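Local coordinates for glycosyl hydrolase, family 31/fibronectin type III domain protein (Clostridium perfringens, PDB 4UAP) that binds N-acetylgalactosamine through a calcium-containing, beta-sandwich family 32 carbohydrate-binding module that forms part of a family 31 glycoside hydrolase, at residues A[14-19]-A[39-44]; A[53-58]-A[138-143]. All coordinates share one frame; numbering follows the deposited sequence.

Interaction 1 of 2, residues A[14-19]-A[39-44]; sequences QLQSGM and LKWIFT. With NGA (2-acetamido-2-deoxy-beta-D-galactopyranose), chain C.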
loop_
_atom_site.group_PDB
_atom_site.type_symbol
_atom_site.label_atom_id
_atom_site.label_comp_id
_atom_site.label_asym_id
_atom_site.label_seq_id
_atom_site.Cartn_x
_atom_site.Cartn_y
_atom_site.Cartn_z
ATOM N N GLN A 14 -4.586 -4.429 12.558
ATOM C CA GLN A 14 -5.567 -3.589 11.851
ATOM C C GLN A 14 -6.238 -4.301 10.680
ATOM O O GLN A 14 -7.175 -3.775 10.082
ATOM C CB GLN A 14 -4.911 -2.321 11.307
ATOM C CG GLN A 14 -4.186 -1.492 12.328
ATOM C CD GLN A 14 -5.102 -0.997 13.406
ATOM O OE1 GLN A 14 -5.951 -0.140 13.170
ATOM N NE2 GLN A 14 -4.944 -1.538 14.602
ATOM N N LEU A 15 -5.748 -5.487 10.351
ATOM C CA LEU A 15 -6.042 -6.092 9.064
ATOM C C LEU A 15 -6.942 -7.296 9.187
ATOM O O LEU A 15 -6.960 -7.975 10.214
ATOM C CB LEU A 15 -4.742 -6.502 8.361
ATOM C CG LEU A 15 -3.735 -5.368 8.187
ATOM C CD1 LEU A 15 -2.477 -5.880 7.465
ATOM C CD2 LEU A 15 -4.380 -4.205 7.452
ATOM N N GLN A 16 -7.681 -7.560 8.117
ATOM C CA GLN A 16 -8.593 -8.691 8.074
ATOM C C GLN A 16 -7.811 -9.994 8.022
ATOM O O GLN A 16 -6.814 -10.104 7.302
ATOM C CB GLN A 16 -9.524 -8.586 6.861
ATOM C CG GLN A 16 -10.483 -9.767 6.700
ATOM C CD GLN A 16 -11.427 -9.913 7.876
ATOM O OE1 GLN A 16 -11.754 -8.935 8.559
ATOM N NE2 GLN A 16 -11.867 -11.140 8.127
ATOM N N SER A 17 -8.274 -10.985 8.777
ATOM C CA SER A 17 -7.625 -12.294 8.808
ATOM C C SER A 17 -7.429 -12.864 7.403
ATOM O O SER A 17 -8.360 -12.897 6.606
ATOM C CB SER A 17 -8.453 -13.265 9.659
ATOM O OG SER A 17 -7.852 -14.546 9.695
ATOM N N GLY A 18 -6.220 -13.321 7.095
ATOM C CA GLY A 18 -5.965 -13.902 5.788
ATOM C C GLY A 18 -5.692 -12.877 4.700
ATOM O O GLY A 18 -5.402 -13.235 3.562
ATOM N N MET A 19 -5.772 -11.601 5.065
ATOM C CA MET A 19 -5.599 -10.491 4.133
ATOM C C MET A 19 -4.577 -9.512 4.705
ATOM O O MET A 19 -4.809 -8.304 4.753
ATOM C CB MET A 19 -6.949 -9.794 3.870
ATOM C CG MET A 19 -8.083 -10.770 3.504
ATOM S SD MET A 19 -9.667 -9.993 3.038
ATOM C CE MET A 19 -9.266 -9.400 1.412
ATOM N N LEU A 39 -8.014 -3.715 5.477
ATOM C CA LEU A 39 -8.337 -3.391 6.859
ATOM C C LEU A 39 -9.453 -4.333 7.317
ATOM O O LEU A 39 -10.211 -4.833 6.480
ATOM C CB LEU A 39 -8.773 -1.931 6.973
ATOM C CG LEU A 39 -7.919 -1.045 7.874
ATOM C CD1 LEU A 39 -6.471 -1.042 7.407
ATOM C CD2 LEU A 39 -8.494 0.373 7.933
ATOM N N LYS A 40 -9.564 -4.575 8.622
ATOM C CA LYS A 40 -10.579 -5.499 9.141
ATOM C C LYS A 40 -11.970 -5.244 8.561
ATOM O O LYS A 40 -12.463 -4.110 8.566
ATOM C CB LYS A 40 -10.660 -5.418 10.670
ATOM C CG LYS A 40 -9.532 -6.112 11.417
ATOM C CD LYS A 40 -9.779 -6.051 12.926
ATOM C CE LYS A 40 -8.613 -6.654 13.700
ATOM N NZ LYS A 40 -8.151 -7.942 13.117
ATOM N N TRP A 41 -12.602 -6.300 8.062
ATOM C CA TRP A 41 -13.972 -6.176 7.561
ATOM C C TRP A 41 -14.952 -5.908 8.696
ATOM O O TRP A 41 -14.756 -6.370 9.821
ATOM C CB TRP A 41 -14.397 -7.436 6.808
ATOM C CG TRP A 41 -13.687 -7.641 5.506
ATOM C CD1 TRP A 41 -12.565 -6.987 5.061
ATOM C CD2 TRP A 41 -14.043 -8.574 4.485
ATOM N NE1 TRP A 41 -12.213 -7.457 3.818
ATOM C CE2 TRP A 41 -13.102 -8.430 3.441
ATOM C CE3 TRP A 41 -15.084 -9.506 4.341
ATOM C CZ2 TRP A 41 -13.163 -9.193 2.270
ATOM C CZ3 TRP A 41 -15.141 -10.265 3.176
ATOM C CH2 TRP A 41 -14.186 -10.103 2.156
ATOM N N ILE A 42 -15.993 -5.143 8.393
ATOM C CA ILE A 42 -17.057 -4.869 9.340
ATOM C C ILE A 42 -18.199 -5.862 9.144
ATOM O O ILE A 42 -18.830 -5.868 8.092
ATOM C CB ILE A 42 -17.613 -3.445 9.174
ATOM C CG1 ILE A 42 -16.481 -2.417 9.179
ATOM C CG2 ILE A 42 -18.638 -3.152 10.263
ATOM C CD1 ILE A 42 -15.605 -2.513 10.364
ATOM N N PHE A 43 -18.463 -6.683 10.158
ATOM C CA PHE A 43 -19.443 -7.764 10.050
ATOM C C PHE A 43 -20.753 -7.473 10.768
ATOM O O PHE A 43 -21.782 -8.054 10.435
ATOM C CB PHE A 43 -18.866 -9.065 10.611
ATOM C CG PHE A 43 -17.754 -9.647 9.782
ATOM C CD1 PHE A 43 -18.036 -10.432 8.684
ATOM C CD2 PHE A 43 -16.424 -9.416 10.115
ATOM C CE1 PHE A 43 -17.021 -10.976 7.922
ATOM C CE2 PHE A 43 -15.409 -9.955 9.360
ATOM C CZ PHE A 43 -15.700 -10.736 8.263
ATOM N N THR A 44 -20.702 -6.609 11.781
ATOM C CA THR A 44 -21.898 -6.255 12.541
ATOM C C THR A 44 -21.956 -4.759 12.756
ATOM O O THR A 44 -20.936 -4.066 12.698
ATOM C CB THR A 44 -21.964 -6.950 13.921
ATOM O OG1 THR A 44 -20.918 -6.443 14.764
ATOM C CG2 THR A 44 -21.823 -8.459 13.772
HETATM C C1 NGA C . -17.564 -5.275 2.146
HETATM C C2 NGA C . -16.799 -5.725 0.906
HETATM C C3 NGA C . -15.502 -6.388 1.320
HETATM C C4 NGA C . -14.749 -5.451 2.255
HETATM C C5 NGA C . -15.607 -5.212 3.498
HETATM C C6 NGA C . -15.024 -4.275 4.548
HETATM C C7 NGA C . -17.861 -6.434 -1.205
HETATM C C8 NGA C . -18.669 -7.501 -1.885
HETATM N N2 NGA C . -17.595 -6.644 0.091
HETATM O O1 NGA C . -18.532 -4.338 1.739
HETATM O O3 NGA C . -14.783 -6.686 0.148
HETATM O O4 NGA C . -14.520 -4.232 1.581
HETATM O O5 NGA C . -16.799 -4.594 3.111
HETATM O O6 NGA C . -15.985 -4.051 5.576
HETATM O O7 NGA C . -17.483 -5.439 -1.840
HETATM O O HOH W 1 -12.953 -8.150 10.899
#
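The N-acetylgalactosamine pocket is lined on one side by the indole of Trp41, which sits between the sugar and the side chain of Gln16. On one face NGA C4 lies 3.5 Å above the ring plane; on the opposite face Gln16 CG makes a CH-pi contact, 4.0 Å from the centroid of the five-membered ring and 15° off its normal. Gln16 reaches this place because its CG is anti to the backbone N (chi1 178°) and its chain bends at chi2, bringing OE1 back to the Trp41 backbone. There Trp41 N donates to Gln16 OE1 at 2.8 Å, tilted out of the amide plane, and a water bridges OE1 to Trp41 O. Glutamine suits the site: its methylenes cover an aromatic face while its amide oxygen accepts from the backbone. Such stacking of an aromatic ring on the apolar C-H face of a galacto-configured sugar, here with C4, C5 and C6 nearest the indole, is a common device of carbohydrate-binding modules, and Ile42 N donates a nearly straight hydrogen bond to NGA O6 (174°). Met19 SD, 3.7 Å from Trp41 CZ2, makes an oblique Met-aromatic contact, while Asp38 accepts from the indole NE1. Phe43 presents its ring edge to Gln16 NE2. Nearer the sandwich, Lys40 N donates to Gln14 O at 2.9 Å, and the long Lys40 chain bends at chi4 to bring NZ 3.1 Å from Leu15 O, above the carbonyl plane.

Interaction 2 of 2, residues A[53-58]-A[138-143]; sequences LPFEMT and NTLAIN. With CA (calcium ion), chain D.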
loop_
_atom_site.group_PDB
_atom_site.type_symbol
_atom_site.label_atom_id
_atom_site.label_comp_id
_atom_site.label_asym_id
_atom_site.label_seq_id
_atom_site.Cartn_x
_atom_site.Cartn_y
_atom_site.Cartn_z
ATOM N N LEU A 53 -7.598 4.167 9.625
ATOM C CA LEU A 53 -6.635 4.976 8.896
ATOM C C LEU A 53 -6.280 6.148 9.805
ATOM O O LEU A 53 -7.091 6.544 10.629
ATOM C CB LEU A 53 -7.215 5.451 7.569
ATOM C CG LEU A 53 -7.672 4.313 6.654
ATOM C CD1 LEU A 53 -8.208 4.864 5.339
ATOM C CD2 LEU A 53 -6.501 3.359 6.412
ATOM N N PRO A 54 -5.070 6.707 9.666
ATOM C CA PRO A 54 -4.052 6.342 8.673
ATOM C C PRO A 54 -3.403 4.990 8.961
ATOM O O PRO A 54 -3.209 4.620 10.120
ATOM C CB PRO A 54 -3.024 7.474 8.797
ATOM C CG PRO A 54 -3.138 7.906 10.240
ATOM C CD PRO A 54 -4.618 7.804 10.545
ATOM N N PHE A 55 -3.068 4.258 7.908
ATOM C CA PHE A 55 -2.404 2.970 8.078
ATOM C C PHE A 55 -1.028 2.995 7.415
ATOM O O PHE A 55 -0.899 3.238 6.217
ATOM C CB PHE A 55 -3.253 1.824 7.506
ATOM C CG PHE A 55 -2.632 0.476 7.707
ATOM C CD1 PHE A 55 -2.588 -0.089 8.975
ATOM C CD2 PHE A 55 -2.078 -0.218 6.639
ATOM C CE1 PHE A 55 -2.005 -1.323 9.181
ATOM C CE2 PHE A 55 -1.481 -1.456 6.836
ATOM C CZ PHE A 55 -1.444 -2.012 8.112
ATOM N N GLU A 56 -0.007 2.727 8.214
ATOM C CA GLU A 56 1.378 2.841 7.793
ATOM C C GLU A 56 1.952 1.483 7.408
ATOM O O GLU A 56 1.871 0.519 8.175
ATOM C CB GLU A 56 2.186 3.473 8.927
ATOM C CG GLU A 56 3.637 3.733 8.649
ATOM C CD GLU A 56 4.347 4.249 9.897
ATOM O OE1 GLU A 56 4.830 3.415 10.695
ATOM O OE2 GLU A 56 4.379 5.483 10.091
ATOM N N MET A 57 2.525 1.419 6.211
ATOM C CA MET A 57 3.131 0.204 5.679
ATOM C C MET A 57 4.618 0.477 5.426
ATOM O O MET A 57 4.964 1.390 4.674
ATOM C CB MET A 57 2.434 -0.227 4.382
ATOM C CG MET A 57 0.971 -0.678 4.541
ATOM S SD MET A 57 -0.028 -0.537 3.014
ATOM C CE MET A 57 -0.373 1.221 3.003
ATOM N N THR A 58 5.487 -0.301 6.065
ATOM C CA THR A 58 6.926 -0.081 5.958
ATOM C C THR A 58 7.581 -1.139 5.080
ATOM O O THR A 58 7.376 -2.336 5.283
ATOM C CB THR A 58 7.592 -0.090 7.337
ATOM O OG1 THR A 58 7.035 0.968 8.126
ATOM C CG2 THR A 58 9.120 0.094 7.212
ATOM N N ASN A 138 -12.407 3.342 8.460
ATOM C CA ASN A 138 -12.234 1.963 8.922
ATOM C C ASN A 138 -12.160 0.968 7.769
ATOM O O ASN A 138 -12.294 -0.239 7.981
ATOM C CB ASN A 138 -13.366 1.551 9.869
ATOM C CG ASN A 138 -13.456 2.435 11.097
ATOM O OD1 ASN A 138 -14.495 3.021 11.361
ATOM N ND2 ASN A 138 -12.363 2.531 11.856
ATOM N N THR A 139 -11.925 1.466 6.560
ATOM C CA THR A 139 -11.955 0.619 5.377
ATOM C C THR A 139 -10.778 0.918 4.447
ATOM O O THR A 139 -10.438 2.078 4.213
ATOM C CB THR A 139 -13.295 0.803 4.606
ATOM O OG1 THR A 139 -14.397 0.605 5.506
ATOM C CG2 THR A 139 -13.407 -0.179 3.447
ATOM N N LEU A 140 -10.162 -0.131 3.913
ATOM C CA LEU A 140 -9.039 0.018 2.991
ATOM C C LEU A 140 -8.762 -1.303 2.300
ATOM O O LEU A 140 -8.698 -2.341 2.960
ATOM C CB LEU A 140 -7.773 0.477 3.735
ATOM C CG LEU A 140 -6.534 0.633 2.846
ATOM C CD1 LEU A 140 -6.701 1.832 1.906
ATOM C CD2 LEU A 140 -5.276 0.754 3.681
ATOM N N ALA A 141 -8.582 -1.262 0.984
ATOM C CA ALA A 141 -8.200 -2.444 0.225
ATOM C C ALA A 141 -7.091 -2.084 -0.748
ATOM O O ALA A 141 -7.222 -1.147 -1.532
ATOM C CB ALA A 141 -9.402 -3.027 -0.525
ATOM N N ILE A 142 -5.996 -2.833 -0.694
ATOM C CA ILE A 142 -4.892 -2.664 -1.630
ATOM C C ILE A 142 -4.527 -4.025 -2.219
ATOM O O ILE A 142 -4.353 -4.989 -1.478
ATOM C CB ILE A 142 -3.664 -2.032 -0.934
ATOM C CG1 ILE A 142 -4.027 -0.644 -0.383
ATOM C CG2 ILE A 142 -2.477 -1.963 -1.897
ATOM C CD1 ILE A 142 -2.909 -0.012 0.497
ATOM N N ASN A 143 -4.429 -4.111 -3.546
ATOM C CA ASN A 143 -4.103 -5.377 -4.206
ATOM C C ASN A 143 -2.645 -5.787 -4.052
ATOM O O ASN A 143 -2.331 -6.946 -3.835
ATOM C CB ASN A 143 -4.416 -5.302 -5.706
ATOM C CG ASN A 143 -5.854 -4.963 -5.988
ATOM O OD1 ASN A 143 -6.684 -4.899 -5.075
ATOM N ND2 ASN A 143 -6.170 -4.758 -7.269
HETATM CA CA CA D . -1.453 -9.063 -3.714
#
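Leu53, Leu140, Met57 and Ile142 meet in the core of the beta-sandwich, where two sheets are held together by apolar contacts with no hydrogen bond between the segments. One branch of Leu53, CD2, abuts Leu140 CD2 at 4.0 Å and lies almost as near Leu140 CB, the two side chains crossing at about a right angle. The other branch, CD1, rests against the backbone at Thr139 O (3.7 Å), so the two methyls of Leu53 settle on neighbouring residues. Leu140 has its CG anti to the backbone N (chi1 179°), which carries CD2 into the hollow bordered by Leu53 and Phe55; it comes 4.5 Å from Phe55 CB. This is face-to-face packing across a sandwich: strand 55-61 belongs to one sheet and strand 141-149 to the other, and the Met57 and Ile142 CA atoms stand 11.2 Å apart. A long methionine and an isoleucine bridge that distance. Met57, bent at chi3, and Ile142, extended through CG1, reach toward each other tip to tip, with Met57 CE 3.8 Å from Ile142 CD1. Met37 packs against Phe55, Met57 and Leu140. Immediately beyond Ile142, the carbonyl O of Asn143 binds the calcium ion at 2.3 Å, alongside ligands that include Asp26 and Glu144.

How the interactions relate
From the N terminus, the chain leaves strand 6-9 and enters the loop holding 14-19; interaction 1 closes when 39-44 returns beside it after the short strand 37-38. Only then does interaction 2 open at 53-58, and it closes some 80 residues later at 138-143, so the two loops follow in series and neither encloses the other. They nevertheless touch: Leu39 N lies 2.9 Å from Leu140 O, a probable hydrogen bond, and Leu15 CD2 packs 3.7 Å from Phe55 CZ. The sugar-binding loops are thereby joined to both sheets of the sandwich, through strand 55-61 and the approach to strand 141-149.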